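PDB 5AQ1: glucose-6-phosphate dehydrogenase from Trypanosoma cruzi, which catalyses the NADP-dependent oxidation of glucose 6-phosphate to 6-phosphogluconolactone, the entry step of the pentose phosphate pathway. Local coordinates for residues 310-322 with 476-489. Sequence-based numbering, arbitrary orientation.
Sequences PAECVLGQYTASA and AIDRGEVKVLPYAA
Tyr487 O takes two donors from Thr319: a nearly straight hydrogen bond from Thr319 N at 2.7 Å and a weak one from Thr319 OG1. The OG1 lies between the backbone N and the carbonyl carbon (chi1 58°), which turns it back to that oxygen. Backbone hydrogen bonds like the first pair strands 313-319 and 484-488 in parallel at one margin of the large mixed sheet of the C-terminal domain. Strand 484-488 is the outermost within this chain, while 313-319 is also hydrogen-bonded to strand 344-349. Ala489 N donates to Thr319 O, Gln317 N to Leu485 O (2.9 Å) and Leu485 N to Leu315 O. Toward the start of the pairing, a water bridges Leu315 N and Lys483 O.

The side chains of Tyr318, Leu485 and Tyr487 lie on one face of the sheet. Tyr318 CB sits over a face of the Tyr487 ring, 3.8 Å from its centroid, in a CH-pi contact. The edge of that ring meets the backbone of Gly316 and Gln317. Outside the pair, Tyr487 OH is hydrogen-bonded to Thr343 OG1 and to the backbone O of Lys367, a residue of the glucose 6-phosphate pocket. Tyr318 OH is hydrogen-bonded to Thr253 N.

On the other face, Val484 CG1 packs on Gln317 CB at 3.6 Å. Leu315 CD2 meets Ile477 CD1 tip to tip, at the end of helix 460-479, and also touches Val482 CG1 at 3.7 Å.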
# COMPACT_ATOMS: atom_id res chain seq x y z
N PRO B 310 -29.45 5.86 -17.39
CA PRO B 310 -30.28 4.75 -17.86
C PRO B 310 -29.51 3.50 -18.29
O PRO B 310 -29.98 2.38 -18.05
CB PRO B 310 -31.00 5.35 -19.07
CG PRO B 310 -31.06 6.80 -18.79
CD PRO B 310 -29.80 7.13 -18.06
N ALA B 311 -28.36 3.69 -18.93
CA ALA B 311 -27.57 2.56 -19.43
C ALA B 311 -27.05 1.68 -18.30
O ALA B 311 -26.91 0.47 -18.48
CB ALA B 311 -26.42 3.06 -20.29
N GLU B 312 -26.77 2.28 -17.15
CA GLU B 312 -26.22 1.55 -16.02
C GLU B 312 -27.26 1.30 -14.93
O GLU B 312 -27.01 1.50 -13.75
CB GLU B 312 -25.01 2.31 -15.45
CG GLU B 312 -23.85 2.42 -16.44
CD GLU B 312 -22.63 3.08 -15.83
OE1 GLU B 312 -22.73 4.26 -15.43
OE2 GLU B 312 -21.57 2.43 -15.77
N CYS B 313 -28.45 0.87 -15.35
CA CYS B 313 -29.49 0.47 -14.40
C CYS B 313 -30.46 -0.54 -14.99
O CYS B 313 -30.62 -0.62 -16.21
CB CYS B 313 -30.26 1.68 -13.87
SG CYS B 313 -31.68 2.18 -14.88
N VAL B 314 -31.09 -1.32 -14.11
CA VAL B 314 -32.19 -2.22 -14.49
C VAL B 314 -33.36 -1.94 -13.56
O VAL B 314 -33.23 -2.03 -12.34
CB VAL B 314 -31.79 -3.70 -14.38
CG1 VAL B 314 -32.98 -4.60 -14.70
CG2 VAL B 314 -30.63 -4.01 -15.31
N LEU B 315 -34.51 -1.60 -14.15
CA LEU B 315 -35.71 -1.27 -13.41
C LEU B 315 -36.71 -2.42 -13.45
O LEU B 315 -36.73 -3.20 -14.41
CB LEU B 315 -36.36 -0.01 -13.99
CG LEU B 315 -36.00 1.33 -13.36
CD1 LEU B 315 -34.54 1.41 -12.92
CD2 LEU B 315 -36.31 2.45 -14.35
N GLY B 316 -37.54 -2.51 -12.42
CA GLY B 316 -38.56 -3.53 -12.34
C GLY B 316 -39.85 -3.05 -11.68
O GLY B 316 -39.84 -2.13 -10.87
N GLN B 317 -40.95 -3.70 -12.05
CA GLN B 317 -42.27 -3.42 -11.49
C GLN B 317 -42.97 -4.76 -11.27
O GLN B 317 -43.15 -5.52 -12.22
CB GLN B 317 -43.08 -2.55 -12.47
CG GLN B 317 -44.42 -2.07 -11.96
CD GLN B 317 -45.24 -1.42 -13.06
OE1 GLN B 317 -45.78 -2.11 -13.93
NE2 GLN B 317 -45.34 -0.10 -13.04
N TYR B 318 -43.35 -5.05 -10.03
CA TYR B 318 -43.81 -6.40 -9.70
C TYR B 318 -45.21 -6.72 -10.25
O TYR B 318 -46.08 -5.86 -10.30
CB TYR B 318 -43.73 -6.69 -8.18
CG TYR B 318 -44.78 -6.03 -7.30
CD1 TYR B 318 -46.00 -6.64 -7.06
CD2 TYR B 318 -44.51 -4.82 -6.66
CE1 TYR B 318 -46.95 -6.05 -6.24
CE2 TYR B 318 -45.44 -4.23 -5.84
CZ TYR B 318 -46.66 -4.84 -5.63
OH TYR B 318 -47.59 -4.25 -4.81
N THR B 319 -45.37 -7.97 -10.68
CA THR B 319 -46.64 -8.50 -11.14
C THR B 319 -47.14 -9.49 -10.10
O THR B 319 -46.46 -9.76 -9.11
CB THR B 319 -46.49 -9.21 -12.49
OG1 THR B 319 -45.52 -10.27 -12.38
CG2 THR B 319 -46.04 -8.23 -13.57
N ALA B 320 -48.33 -10.04 -10.33
CA ALA B 320 -48.95 -11.01 -9.42
C ALA B 320 -48.03 -12.20 -9.13
O ALA B 320 -47.31 -12.68 -10.01
CB ALA B 320 -50.28 -11.50 -9.99
N SER B 321 -48.07 -12.67 -7.88
CA SER B 321 -47.27 -13.81 -7.44
C SER B 321 -47.75 -15.11 -8.08
O SER B 321 -48.91 -15.21 -8.48
CB SER B 321 -47.31 -13.94 -5.92
OG SER B 321 -48.62 -14.27 -5.47
N ALA B 322 -46.86 -16.09 -8.15
CA ALA B 322 -47.18 -17.39 -8.74
C ALA B 322 -48.28 -18.11 -7.96
O ALA B 322 -49.22 -18.65 -8.55
CB ALA B 322 -45.93 -18.26 -8.82
N ALA B 476 -35.60 11.09 -16.74
CA ALA B 476 -35.65 10.17 -17.88
C ALA B 476 -36.75 9.13 -17.71
O ALA B 476 -37.52 8.87 -18.63
CB ALA B 476 -34.30 9.50 -18.07
N ILE B 477 -36.83 8.55 -16.51
CA ILE B 477 -37.85 7.54 -16.20
C ILE B 477 -39.27 8.09 -16.32
O ILE B 477 -40.16 7.42 -16.85
CB ILE B 477 -37.66 6.96 -14.77
CG1 ILE B 477 -36.37 6.13 -14.71
CG2 ILE B 477 -38.84 6.08 -14.37
CD1 ILE B 477 -35.85 5.94 -13.30
N ASP B 478 -39.49 9.32 -15.85
CA ASP B 478 -40.80 9.96 -15.96
C ASP B 478 -41.19 10.24 -17.41
O ASP B 478 -42.37 10.14 -17.76
CB ASP B 478 -40.84 11.26 -15.14
CG ASP B 478 -40.85 11.01 -13.64
OD1 ASP B 478 -41.13 9.86 -13.22
OD2 ASP B 478 -40.60 11.96 -12.87
N ARG B 479 -40.22 10.56 -18.27
CA ARG B 479 -40.48 10.77 -19.70
C ARG B 479 -40.72 9.46 -20.46
O ARG B 479 -41.12 9.49 -21.62
CB ARG B 479 -39.33 11.54 -20.36
CG ARG B 479 -39.31 13.03 -20.02
CD ARG B 479 -38.32 13.79 -20.90
NE ARG B 479 -37.03 13.10 -21.01
CZ ARG B 479 -35.97 13.32 -20.23
NH1 ARG B 479 -36.00 14.21 -19.25
NH2 ARG B 479 -34.85 12.62 -20.43
N GLY B 480 -40.48 8.33 -19.81
CA GLY B 480 -40.79 7.02 -20.38
C GLY B 480 -39.67 6.49 -21.25
O GLY B 480 -39.92 5.74 -22.20
N GLU B 481 -38.44 6.86 -20.92
CA GLU B 481 -37.28 6.53 -21.75
C GLU B 481 -36.48 5.34 -21.23
O GLU B 481 -35.56 4.89 -21.90
CB GLU B 481 -36.36 7.74 -21.87
CG GLU B 481 -37.02 8.94 -22.54
CD GLU B 481 -36.14 10.17 -22.54
OE1 GLU B 481 -34.95 10.07 -22.18
OE2 GLU B 481 -36.65 11.26 -22.89
N VAL B 482 -36.83 4.85 -20.05
CA VAL B 482 -36.14 3.71 -19.44
C VAL B 482 -37.11 2.53 -19.31
O VAL B 482 -38.19 2.67 -18.73
CB VAL B 482 -35.58 4.08 -18.05
CG1 VAL B 482 -34.63 3.00 -17.56
CG2 VAL B 482 -34.87 5.42 -18.11
N LYS B 483 -36.72 1.38 -19.85
CA LYS B 483 -37.57 0.19 -19.82
C LYS B 483 -37.76 -0.33 -18.39
O LYS B 483 -36.82 -0.33 -17.59
CB LYS B 483 -36.99 -0.91 -20.72
CG LYS B 483 -37.75 -2.23 -20.67
CD LYS B 483 -37.26 -3.28 -21.67
CE LYS B 483 -38.42 -4.02 -22.31
NZ LYS B 483 -38.04 -5.40 -22.72
N VAL B 484 -38.98 -0.77 -18.09
CA VAL B 484 -39.31 -1.32 -16.78
C VAL B 484 -39.76 -2.76 -16.97
O VAL B 484 -40.72 -3.03 -17.69
CB VAL B 484 -40.43 -0.53 -16.09
CG1 VAL B 484 -40.69 -1.06 -14.69
CG2 VAL B 484 -40.08 0.95 -16.03
N LEU B 485 -39.06 -3.69 -16.32
CA LEU B 485 -39.28 -5.11 -16.54
C LEU B 485 -40.20 -5.70 -15.49
O LEU B 485 -40.14 -5.32 -14.32
CB LEU B 485 -37.94 -5.84 -16.51
CG LEU B 485 -36.98 -5.43 -17.62
CD1 LEU B 485 -35.58 -5.79 -17.21
CD2 LEU B 485 -37.35 -6.09 -18.95
N PRO B 486 -41.05 -6.65 -15.89
CA PRO B 486 -41.92 -7.32 -14.93
C PRO B 486 -41.18 -8.40 -14.15
O PRO B 486 -40.20 -8.97 -14.63
CB PRO B 486 -43.00 -7.94 -15.82
CG PRO B 486 -42.30 -8.23 -17.09
CD PRO B 486 -41.28 -7.14 -17.27
N TYR B 487 -41.64 -8.64 -12.92
CA TYR B 487 -41.19 -9.77 -12.12
C TYR B 487 -42.31 -10.17 -11.15
O TYR B 487 -43.01 -9.31 -10.62
CB TYR B 487 -39.91 -9.43 -11.36
CG TYR B 487 -40.05 -8.37 -10.29
CD1 TYR B 487 -40.06 -7.02 -10.62
CD2 TYR B 487 -40.14 -8.71 -8.94
CE1 TYR B 487 -40.17 -6.04 -9.64
CE2 TYR B 487 -40.25 -7.74 -7.95
CZ TYR B 487 -40.26 -6.41 -8.31
OH TYR B 487 -40.38 -5.44 -7.34
N ALA B 488 -42.48 -11.47 -10.94
CA ALA B 488 -43.54 -11.95 -10.07
C ALA B 488 -43.20 -11.61 -8.63
O ALA B 488 -42.06 -11.76 -8.20
CB ALA B 488 -43.72 -13.45 -10.23
N ALA B 489 -44.20 -11.14 -7.88
CA ALA B 489 -44.02 -10.90 -6.45
C ALA B 489 -43.56 -12.18 -5.78
O ALA B 489 -44.04 -13.27 -6.11
CB ALA B 489 -45.32 -10.40 -5.83
O HOH W 1 -34.40 -1.28 -16.90